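Local coordinates for VAL-1 (PDB 3GNE), which cleaves alginate as a family 14 polysaccharide lyase (EC 4.2.2.3), with a mode of action that depends on pH, at residues T74-V79 and N237-K242; I126-P131 and E145-G150; I149-D154 and E197-I202. One frame throughout, in Å; residues are numbered along the deposited sequence.

Contact 1 of 3, residues T74-V79 and N237-K242; sequences TFAWEV and NFQMKK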
loop_
_atom_site.group_PDB
_atom_site.type_symbol
_atom_site.label_atom_id
_atom_site.label_comp_id
_atom_site.label_asym_id
_atom_site.label_seq_id
_atom_site.Cartn_x
_atom_site.Cartn_y
_atom_site.Cartn_z
ATOM N N THR A 74 -6.843 0.785 -9.117
ATOM C CA THR A 74 -6.935 0.042 -7.856
ATOM C C THR A 74 -5.914 -1.088 -7.883
ATOM O O THR A 74 -5.677 -1.711 -8.919
ATOM C CB THR A 74 -8.374 -0.462 -7.717
ATOM O OG1 THR A 74 -9.166 0.731 -7.519
ATOM C CG2 THR A 74 -8.515 -1.392 -6.521
ATOM N N PHE A 75 -5.294 -1.322 -6.727
ATOM C CA PHE A 75 -4.484 -2.516 -6.559
ATOM C C PHE A 75 -5.099 -3.343 -5.432
ATOM O O PHE A 75 -5.718 -2.795 -4.483
ATOM C CB PHE A 75 -3.019 -2.151 -6.215
ATOM C CG PHE A 75 -2.306 -1.699 -7.509
ATOM C CD1 PHE A 75 -1.761 -2.656 -8.348
ATOM C CD2 PHE A 75 -2.220 -0.356 -7.828
ATOM C CE1 PHE A 75 -1.163 -2.294 -9.557
ATOM C CE2 PHE A 75 -1.600 0.052 -9.009
ATOM C CZ PHE A 75 -1.042 -0.931 -9.801
ATOM N N ALA A 76 -4.947 -4.643 -5.565
ATOM C CA ALA A 76 -5.608 -5.558 -4.618
ATOM C C ALA A 76 -4.692 -6.751 -4.360
ATOM O O ALA A 76 -3.838 -7.081 -5.196
ATOM C CB ALA A 76 -6.930 -6.022 -5.201
ATOM N N TRP A 77 -4.845 -7.359 -3.210
ATOM C CA TRP A 77 -4.048 -8.539 -2.843
ATOM C C TRP A 77 -4.786 -9.242 -1.718
ATOM O O TRP A 77 -5.751 -8.678 -1.159
ATOM C CB TRP A 77 -2.611 -8.198 -2.386
ATOM C CG TRP A 77 -2.585 -7.163 -1.294
ATOM C CD1 TRP A 77 -2.606 -7.393 0.062
ATOM C CD2 TRP A 77 -2.553 -5.742 -1.441
ATOM N NE1 TRP A 77 -2.578 -6.191 0.761
ATOM C CE2 TRP A 77 -2.546 -5.163 -0.148
ATOM C CE3 TRP A 77 -2.522 -4.883 -2.577
ATOM C CZ2 TRP A 77 -2.513 -3.778 0.075
ATOM C CZ3 TRP A 77 -2.484 -3.504 -2.336
ATOM C CH2 TRP A 77 -2.484 -2.970 -1.056
ATOM N N GLU A 78 -4.345 -10.446 -1.421
ATOM C CA GLU A 78 -4.924 -11.182 -0.294
ATOM C C GLU A 78 -3.839 -11.524 0.688
ATOM O O GLU A 78 -2.693 -11.774 0.288
ATOM C CB GLU A 78 -5.590 -12.493 -0.781
ATOM C CG GLU A 78 -6.720 -12.101 -1.787
ATOM C CD GLU A 78 -7.328 -13.337 -2.398
ATOM O OE1 GLU A 78 -7.236 -14.421 -1.804
ATOM O OE2 GLU A 78 -7.962 -13.271 -3.460
ATOM N N VAL A 79 -4.172 -11.530 1.983
ATOM C CA VAL A 79 -3.147 -11.879 3.001
ATOM C C VAL A 79 -3.712 -12.811 4.055
ATOM O O VAL A 79 -4.832 -12.684 4.508
ATOM C CB VAL A 79 -2.636 -10.575 3.629
ATOM C CG1 VAL A 79 -3.791 -9.828 4.317
ATOM C CG2 VAL A 79 -1.496 -10.873 4.602
ATOM N N ASN A 237 -2.212 -13.256 -4.980
ATOM C CA ASN A 237 -3.243 -12.727 -5.848
ATOM C C ASN A 237 -3.157 -11.205 -5.951
ATOM O O ASN A 237 -4.158 -10.498 -5.745
ATOM C CB ASN A 237 -4.654 -13.158 -5.381
ATOM C CG ASN A 237 -5.620 -13.080 -6.545
ATOM O OD1 ASN A 237 -5.247 -13.096 -7.718
ATOM N ND2 ASN A 237 -6.924 -12.980 -6.204
ATOM N N PHE A 238 -1.991 -10.699 -6.271
ATOM C CA PHE A 238 -1.824 -9.264 -6.507
ATOM C C PHE A 238 -2.469 -8.904 -7.839
ATOM O O PHE A 238 -2.140 -9.492 -8.874
ATOM C CB PHE A 238 -0.320 -8.925 -6.588
ATOM C CG PHE A 238 0.372 -9.011 -5.242
ATOM C CD1 PHE A 238 0.476 -7.872 -4.450
ATOM C CD2 PHE A 238 0.926 -10.189 -4.768
ATOM C CE1 PHE A 238 1.178 -7.957 -3.213
ATOM C CE2 PHE A 238 1.593 -10.294 -3.572
ATOM C CZ PHE A 238 1.702 -9.155 -2.783
ATOM N N GLN A 239 -3.416 -7.968 -7.838
ATOM C CA GLN A 239 -4.172 -7.576 -8.999
ATOM C C GLN A 239 -4.144 -6.065 -9.180
ATOM O O GLN A 239 -4.109 -5.307 -8.228
ATOM C CB GLN A 239 -5.657 -8.015 -8.850
ATOM C CG GLN A 239 -5.779 -9.530 -8.770
ATOM C CD GLN A 239 -7.202 -9.972 -8.546
ATOM O OE1 GLN A 239 -7.858 -9.334 -7.714
ATOM N NE2 GLN A 239 -7.698 -11.003 -9.208
ATOM N N MET A 240 -4.193 -5.717 -10.474
ATOM C CA MET A 240 -4.397 -4.328 -10.860
ATOM C C MET A 240 -5.828 -4.243 -11.394
ATOM O O MET A 240 -6.156 -5.042 -12.300
ATOM C CB MET A 240 -3.390 -3.847 -11.899
ATOM C CG MET A 240 -3.514 -2.348 -12.134
ATOM S SD MET A 240 -2.315 -1.654 -13.284
ATOM C CE MET A 240 -2.752 -2.531 -14.853
ATOM N N LYS A 241 -6.643 -3.350 -10.876
ATOM C CA LYS A 241 -8.075 -3.344 -11.186
ATOM C C LYS A 241 -8.525 -1.955 -11.611
ATOM O O LYS A 241 -7.883 -0.979 -11.221
ATOM C CB LYS A 241 -8.890 -3.787 -9.955
ATOM C CG LYS A 241 -8.511 -5.209 -9.486
ATOM C CD LYS A 241 -9.305 -5.639 -8.240
ATOM C CE LYS A 241 -10.786 -5.725 -8.563
ATOM N NZ LYS A 241 -11.557 -6.261 -7.391
ATOM N N LYS A 242 -9.627 -1.935 -12.340
ATOM C CA LYS A 242 -10.225 -0.618 -12.633
ATOM C C LYS A 242 -10.624 0.063 -11.338
ATOM O O LYS A 242 -11.109 -0.572 -10.368
ATOM C CB LYS A 242 -11.393 -0.920 -13.572
ATOM C CG LYS A 242 -10.827 -1.279 -14.978
ATOM C CD LYS A 242 -11.828 -1.976 -15.862
ATOM C CE LYS A 242 -11.276 -2.766 -17.041
ATOM N NZ LYS A 242 -10.407 -3.906 -16.617
#

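Contact 2 of 3, residues I126-P131 and E145-G150; sequences IDYIYP and EGHGIG. With FLC (citrate anion), chain C.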
loop_
_atom_site.group_PDB
_atom_site.type_symbol
_atom_site.label_atom_id
_atom_site.label_comp_id
_atom_site.label_asym_id
_atom_site.label_seq_id
_atom_site.Cartn_x
_atom_site.Cartn_y
_atom_site.Cartn_z
ATOM N N ILE A 126 -6.007 0.756 7.992
ATOM C CA ILE A 126 -6.253 2.158 7.625
ATOM C C ILE A 126 -5.710 2.400 6.232
ATOM O O ILE A 126 -4.855 1.714 5.708
ATOM C CB ILE A 126 -5.560 3.169 8.575
ATOM C CG1 ILE A 126 -4.062 2.884 8.701
ATOM C CG2 ILE A 126 -6.226 3.168 9.949
ATOM C CD1 ILE A 126 -3.271 4.041 9.317
ATOM N N ASP A 127 -6.270 3.475 5.608
ATOM C CA ASP A 127 -5.650 4.163 4.506
ATOM C C ASP A 127 -4.554 5.067 5.071
ATOM O O ASP A 127 -4.771 5.666 6.113
ATOM C CB ASP A 127 -6.723 5.002 3.803
ATOM C CG ASP A 127 -6.323 5.508 2.454
ATOM O OD1 ASP A 127 -5.245 5.082 1.934
ATOM O OD2 ASP A 127 -7.013 6.377 1.925
ATOM N N TYR A 128 -3.410 5.153 4.426
ATOM C CA TYR A 128 -2.277 5.894 4.982
ATOM C C TYR A 128 -1.648 6.749 3.870
ATOM O O TYR A 128 -1.076 6.207 2.918
ATOM C CB TYR A 128 -1.294 4.888 5.547
ATOM C CG TYR A 128 -0.150 5.506 6.319
ATOM C CD1 TYR A 128 -0.410 6.248 7.493
ATOM C CD2 TYR A 128 1.166 5.332 5.876
ATOM C CE1 TYR A 128 0.627 6.832 8.220
ATOM C CE2 TYR A 128 2.206 5.886 6.628
ATOM C CZ TYR A 128 1.951 6.633 7.782
ATOM O OH TYR A 128 2.945 7.190 8.540
ATOM N N ILE A 129 -1.803 8.037 3.986
ATOM C CA ILE A 129 -1.502 8.965 2.893
ATOM C C ILE A 129 -0.360 9.890 3.251
ATOM O O ILE A 129 -0.392 10.535 4.305
ATOM C CB ILE A 129 -2.768 9.799 2.558
ATOM C CG1 ILE A 129 -3.891 8.858 2.120
ATOM C CG2 ILE A 129 -2.437 10.861 1.482
ATOM C CD1 ILE A 129 -5.199 9.575 1.753
ATOM N N TYR A 130 0.602 10.055 2.352
ATOM C CA TYR A 130 1.569 11.148 2.406
ATOM C C TYR A 130 1.159 12.113 1.289
ATOM O O TYR A 130 1.320 11.737 0.099
ATOM C CB TYR A 130 2.991 10.679 2.137
ATOM C CG TYR A 130 3.819 10.278 3.349
ATOM C CD1 TYR A 130 3.496 9.154 4.127
ATOM C CD2 TYR A 130 4.975 10.977 3.667
ATOM C CE1 TYR A 130 4.295 8.797 5.225
ATOM C CE2 TYR A 130 5.745 10.620 4.761
ATOM C CZ TYR A 130 5.409 9.533 5.528
ATOM O OH TYR A 130 6.236 9.220 6.596
ATOM N N PRO A 131 0.623 13.270 1.624
ATOM C CA PRO A 131 0.262 14.239 0.569
ATOM C C PRO A 131 1.444 15.114 0.180
ATOM O O PRO A 131 2.454 15.124 0.889
ATOM C CB PRO A 131 -0.832 15.075 1.287
ATOM C CG PRO A 131 -0.315 15.117 2.725
ATOM C CD PRO A 131 0.312 13.762 2.980
ATOM N N GLU A 145 3.579 16.999 6.564
ATOM C CA GLU A 145 4.606 17.098 7.546
ATOM C C GLU A 145 4.623 15.832 8.400
ATOM O O GLU A 145 3.582 15.155 8.497
ATOM C CB GLU A 145 4.340 18.282 8.504
ATOM C CG GLU A 145 4.159 19.612 7.841
ATOM C CD GLU A 145 3.079 20.420 8.547
ATOM O OE1 GLU A 145 3.367 20.940 9.655
ATOM O OE2 GLU A 145 1.941 20.554 8.042
ATOM N N GLY A 146 5.748 15.511 9.020
ATOM C CA GLY A 146 5.755 14.365 9.935
ATOM C C GLY A 146 5.436 13.058 9.234
ATOM O O GLY A 146 5.854 12.841 8.109
ATOM N N HIS A 147 4.730 12.154 9.918
ATOM C CA HIS A 147 4.326 10.886 9.380
ATOM C C HIS A 147 3.110 11.037 8.485
ATOM O O HIS A 147 2.575 12.143 8.357
ATOM C CB HIS A 147 3.974 9.884 10.501
ATOM C CG HIS A 147 5.199 9.581 11.335
ATOM N ND1 HIS A 147 6.210 8.755 10.925
ATOM C CD2 HIS A 147 5.530 10.037 12.565
ATOM C CE1 HIS A 147 7.151 8.699 11.887
ATOM N NE2 HIS A 147 6.752 9.470 12.883
ATOM N N GLY A 148 2.715 9.919 7.858
ATOM C CA GLY A 148 1.529 9.961 7.014
ATOM C C GLY A 148 0.271 10.171 7.834
ATOM O O GLY A 148 0.238 10.142 9.081
ATOM N N ILE A 149 -0.818 10.339 7.085
ATOM C CA ILE A 149 -2.134 10.616 7.640
ATOM C C ILE A 149 -3.035 9.388 7.449
ATOM O O ILE A 149 -3.221 8.890 6.330
ATOM C CB ILE A 149 -2.776 11.842 6.946
ATOM C CG1 ILE A 149 -1.799 13.000 6.770
ATOM C CG2 ILE A 149 -4.030 12.260 7.705
ATOM C CD1 ILE A 149 -1.140 13.523 8.034
ATOM N N GLY A 150 -3.579 8.897 8.566
ATOM C CA GLY A 150 -4.431 7.685 8.527
ATOM C C GLY A 150 -5.893 8.068 8.426
ATOM O O GLY A 150 -6.311 9.072 8.998
HETATM C CAC FLC C . 7.118 5.062 5.989
HETATM C CA FLC C . 8.030 5.456 7.134
HETATM C CB FLC C . 7.318 5.237 8.475
HETATM C CBC FLC C . 6.089 6.143 8.471
HETATM C CG FLC C . 8.263 5.653 9.598
HETATM C CGC FLC C . 7.677 5.498 11.010
HETATM O OA1 FLC C . 6.785 3.894 5.877
HETATM O OA2 FLC C . 6.757 5.947 5.234
HETATM O OB1 FLC C . 4.981 5.585 8.348
HETATM O OB2 FLC C . 6.258 7.387 8.529
HETATM O OG1 FLC C . 6.460 5.413 11.146
HETATM O OG2 FLC C . 8.501 5.519 11.969
HETATM O OHB FLC C . 7.002 3.863 8.606
#

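Contact 3 of 3, residues I149-D154 and E197-I202; sequences IGFFQD and EVLKRI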
loop_
_atom_site.group_PDB
_atom_site.type_symbol
_atom_site.label_atom_id
_atom_site.label_comp_id
_atom_site.label_asym_id
_atom_site.label_seq_id
_atom_site.Cartn_x
_atom_site.Cartn_y
_atom_site.Cartn_z
ATOM N N ILE A 149 -0.818 10.339 7.085
ATOM C CA ILE A 149 -2.134 10.616 7.640
ATOM C C ILE A 149 -3.035 9.388 7.449
ATOM O O ILE A 149 -3.221 8.890 6.330
ATOM C CB ILE A 149 -2.776 11.842 6.946
ATOM C CG1 ILE A 149 -1.799 13.000 6.770
ATOM C CG2 ILE A 149 -4.030 12.260 7.705
ATOM C CD1 ILE A 149 -1.140 13.523 8.034
ATOM N N GLY A 150 -3.579 8.897 8.566
ATOM C CA GLY A 150 -4.431 7.685 8.527
ATOM C C GLY A 150 -5.893 8.068 8.426
ATOM O O GLY A 150 -6.311 9.072 8.998
ATOM N N PHE A 151 -6.616 7.217 7.684
ATOM C CA PHE A 151 -8.080 7.328 7.592
ATOM C C PHE A 151 -8.687 5.942 7.745
ATOM O O PHE A 151 -8.040 4.934 7.410
ATOM C CB PHE A 151 -8.520 7.880 6.221
ATOM C CG PHE A 151 -8.004 9.319 6.027
ATOM C CD1 PHE A 151 -8.828 10.375 6.388
ATOM C CD2 PHE A 151 -6.754 9.546 5.501
ATOM C CE1 PHE A 151 -8.401 11.670 6.236
ATOM C CE2 PHE A 151 -6.318 10.839 5.344
ATOM C CZ PHE A 151 -7.116 11.930 5.727
ATOM N N PHE A 152 -9.938 5.933 8.241
ATOM C CA PHE A 152 -10.774 4.729 8.298
ATOM C C PHE A 152 -10.480 3.877 9.515
ATOM O O PHE A 152 -10.989 2.745 9.580
ATOM C CB PHE A 152 -10.758 3.876 7.028
ATOM C CG PHE A 152 -10.941 4.618 5.729
ATOM C CD1 PHE A 152 -11.811 5.692 5.632
ATOM C CD2 PHE A 152 -10.224 4.196 4.592
ATOM C CE1 PHE A 152 -11.966 6.350 4.428
ATOM C CE2 PHE A 152 -10.399 4.851 3.379
ATOM C CZ PHE A 152 -11.272 5.916 3.299
ATOM N N GLN A 153 -9.747 4.392 10.505
ATOM C CA GLN A 153 -9.467 3.518 11.641
ATOM C C GLN A 153 -10.714 2.966 12.338
ATOM O O GLN A 153 -10.725 1.831 12.791
ATOM C CB GLN A 153 -8.623 4.277 12.655
ATOM C CG GLN A 153 -7.985 3.262 13.615
ATOM C CD GLN A 153 -7.185 4.041 14.651
ATOM O OE1 GLN A 153 -7.771 4.814 15.438
ATOM N NE2 GLN A 153 -5.899 3.788 14.622
ATOM N N ASP A 154 -11.810 3.734 12.378
ATOM C CA ASP A 154 -13.003 3.219 13.039
ATOM C C ASP A 154 -13.829 2.292 12.175
ATOM O O ASP A 154 -14.817 1.732 12.654
ATOM C CB ASP A 154 -13.864 4.408 13.520
ATOM C CG ASP A 154 -13.339 5.080 14.787
ATOM O OD1 ASP A 154 -12.470 4.460 15.439
ATOM O OD2 ASP A 154 -13.810 6.213 15.086
ATOM N N GLU A 197 -14.661 1.705 2.117
ATOM C CA GLU A 197 -14.764 3.085 2.581
ATOM C C GLU A 197 -14.066 4.016 1.589
ATOM O O GLU A 197 -13.012 3.660 1.030
ATOM C CB GLU A 197 -14.153 3.298 3.975
ATOM C CG GLU A 197 -14.865 2.498 5.094
ATOM C CD GLU A 197 -16.273 2.929 5.405
ATOM O OE1 GLU A 197 -16.696 4.026 5.036
ATOM O OE2 GLU A 197 -16.997 2.138 6.048
ATOM N N VAL A 198 -14.629 5.187 1.352
ATOM C CA VAL A 198 -14.141 6.147 0.400
ATOM C C VAL A 198 -13.811 7.463 1.091
ATOM O O VAL A 198 -14.543 7.904 2.010
ATOM C CB VAL A 198 -15.195 6.386 -0.689
ATOM C CG1 VAL A 198 -14.680 7.328 -1.769
ATOM C CG2 VAL A 198 -15.609 5.036 -1.274
ATOM N N LEU A 199 -12.720 8.077 0.637
ATOM C CA LEU A 199 -12.336 9.411 1.083
ATOM C C LEU A 199 -12.379 10.316 -0.152
ATOM O O LEU A 199 -11.655 9.998 -1.149
ATOM C CB LEU A 199 -10.936 9.438 1.707
ATOM C CG LEU A 199 -10.375 10.811 2.097
ATOM C CD1 LEU A 199 -11.163 11.457 3.235
ATOM C CD2 LEU A 199 -8.893 10.705 2.451
ATOM N N LYS A 200 -13.166 11.379 -0.171
ATOM C CA LYS A 200 -13.218 12.272 -1.323
ATOM C C LYS A 200 -12.585 13.603 -0.966
ATOM O O LYS A 200 -12.297 13.901 0.205
ATOM C CB LYS A 200 -14.696 12.461 -1.736
ATOM C CG LYS A 200 -15.370 11.173 -2.196
ATOM C CD LYS A 200 -16.672 11.500 -2.936
ATOM C CE LYS A 200 -17.318 10.251 -3.504
ATOM N NZ LYS A 200 -18.635 10.512 -4.145
ATOM N N ARG A 201 -12.322 14.416 -1.978
ATOM C CA ARG A 201 -11.855 15.805 -1.812
ATOM C C ARG A 201 -10.358 16.011 -1.619
ATOM O O ARG A 201 -9.854 16.968 -1.029
ATOM C CB ARG A 201 -12.761 16.452 -0.757
ATOM C CG ARG A 201 -14.161 16.690 -1.363
ATOM C CD ARG A 201 -15.238 15.803 -0.733
ATOM N NE ARG A 201 -16.521 16.497 -0.631
ATOM C CZ ARG A 201 -16.907 17.289 0.361
ATOM N NH1 ARG A 201 -16.102 17.519 1.396
ATOM N NH2 ARG A 201 -18.107 17.863 0.321
ATOM N N ILE A 202 -9.597 15.077 -2.209
ATOM C CA ILE A 202 -8.141 15.074 -2.045
ATOM C C ILE A 202 -7.451 15.768 -3.193
ATOM O O ILE A 202 -7.847 15.591 -4.351
ATOM C CB ILE A 202 -7.636 13.611 -2.078
ATOM C CG1 ILE A 202 -8.303 12.762 -0.980
ATOM C CG2 ILE A 202 -6.134 13.594 -1.963
ATOM C CD1 ILE A 202 -8.039 11.290 -1.126
#

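Contact 1 of 3, residues T74-V79 and N237-K242
The Asn237 amide crosses the Glu78 carboxylate at a slant. Asn237 ND2 gives Glu78 OE2 a hydrogen bond of 2.9 Å, nearly straight at 168°. The oxygen lies in the amide plane, but the nitrogen stands above the carboxylate plane. The two flat groups are turned 83° apart.

Phe238 packs on the base of Trp77. Trp77 CB sits over one face of the Phe238 ring, toward its rim, 3.7 Å from Phe238 CD1. Trp77 CG lies between the backbone N and the carbonyl carbon (chi1 53°), which carries the indole away from this strand. Both rings meet Trp217 edge-to-face.

Gln239 and Ala76 form an antiparallel hydrogen-bonded pair. Gln239 N binds Ala76 O at 2.8 Å, and Ala76 N binds Gln239 O at 2.9 Å. Gln239 O also receives a CA-H...O contact from Phe75.

Met240 and Phe75 are the non-hydrogen-bonded pair that follows. Their side chains run alongside each other, pointing the same way. Met240 CG is 3.5 Å from Phe75 CE1. The sulfur approaches the ring obliquely in a Met-aromatic contact, which is doubtful because Met240 has two conformers. Phe75 also stacks on Phe215.

Lys241 pairs with Thr74 through two backbone bonds, with Lys241 N to Thr74 O at 2.7 Å. Lys241 CD touches Ala76 CB at 3.9 Å. The chain bends at chi3, and NZ reaches a salt bridge with Glu169. Thr74 OG1 is bonded to Tyr189 OH.

Phe75, Trp77, Phe238 and Met240 lie on one sheet face, where the three aromatic rings meet Phe215 and Trp217 of strand 212-221. Thr74, Ala76, Gln239 and Lys241 lie on the other. This is the layered packing of a concanavalin-like beta sandwich, with aromatic rings between its two antiparallel sheets.

Contact 2 of 3, residues I126-P131 and E145-G150
Tyr128, Tyr130 and His147 meet at the edge of the seven-stranded sheet and line an anion-binding pocket. Strand 125-130 supplies the tyrosines, and the loop leading into edge strand 149-151 supplies the histidine. A citrate, probably from the crystallisation liquor, occupies the pocket.

One citrate carboxylate takes all three side chains. Tyr128 OH donates to citrate OB1 at 2.6 Å. The other oxygen, OB2, is gripped twice. Tyr130 OH donates to OB2 at 2.7 Å, and His147 ND1 donates to it at 2.8 Å along an almost straight line (178°). OB2 lies in the plane of both the Tyr130 and His147 rings, at their edges.

The backbone of the loop positions the Tyr128 hydroxyl. Gly148 N donates to Tyr128 OH at 2.8 Å, bent to 140°. Tyr128 has its CG opposite the backbone N (chi1 -173°), which brings the ring across to the loop. Gly148 also passes close to the second tyrosine, with its N 3.3 Å from Tyr130 CE1. Tyr130 OH is further bonded to Tyr106 N, and its ring stacks on His108.

Behind the pocket the strands pair in antiparallel fashion. Ile129 and Ile149 are a hydrogen-bonded pair, with Ile149 N to Ile129 O at 2.8 Å. Gly150 and Tyr128 form a non-hydrogen-bonded pair, and Gly150 CA makes a CA-H...O contact of 3.2 Å with Asp127 O.

Lys92, Gly105 and Arg116 bind the same citrate. The pocket therefore combines basic side chains, hydroxyl groups and a backbone N-H around an anion. Such chemistry is consistent with a place for the carboxylates of alginate, a polymer of uronic acids, although the bound group itself is citrate.

Contact 3 of 3, residues I149-D154 and E197-I202
Leu199 reaches across the margin of the beta sandwich to Phe151 and Phe152. Strand 195-202 belongs to the eight-stranded sheet. Strand 149-151 is the edge strand of the seven-stranded sheet. The contact joins the two sheets by packing of ring faces and edges, with no hydrogen bond between the segments, near the protein surface.

Leu199 starts with its CB against the rim of one ring, 3.9 Å from Phe152 CZ. A chi1 of 175° swings the Leu199 branch clear of its own amide nitrogen and on toward Phe151. CD2 lands on the middle of the ring face. It stands 3.7 Å from the centroid of the Phe151 ring and only 2° off the normal, a well-centred CH-pi contact. Leu199 CD1 lies above the same face, off toward the rim, 4.1 Å from Phe151 CD1. The two side chains cross at about a right angle. Leu199 also touches Ile129 of strand 125-130.

Phe152 follows the end of its strand with a positive phi, and the usual alternation breaks. Phe151 and Phe152, though consecutive, both direct their CB toward strand 195-202. The Phe152 ring is sandwiched. Glu197 CB lies over the centre of one face, 3.7 Å from the Phe152 centroid, and Phe151 CB covers the opposite face. The Glu197 and Phe152 side chains slide past each other in opposite directions. The Glu197 chain is bent, and its carboxylate leads away from the ring; the side chain also touches Asp155 and Phe156.

The far end of the ring abuts the strand backbone. Phe152 CZ is 3.6 Å from Glu197 O, while Leu199 N lies in the ring plane at its edge, 3.7 Å from Phe152 CZ.

Of the segments in contact, 74-79 comes first along the chain, and its partner in contact 1 arrives only with strand 231-241, near the C-terminal end. The long loop so closed encloses both other contacts. Contact 2 closes a short loop of 13 residues between 126-131 and 145-150. Contact 3 begins where contact 2 ends, since Ile149 and Gly150 belong to both, and it closes a further loop at 197-202. Asp127 O and Phe151 N probably continue the strand pairing between these two. Contact 1 lies within the eight-stranded sheet and contact 2 at the edge of the seven-stranded one. Contact 3 bridges the two sheets.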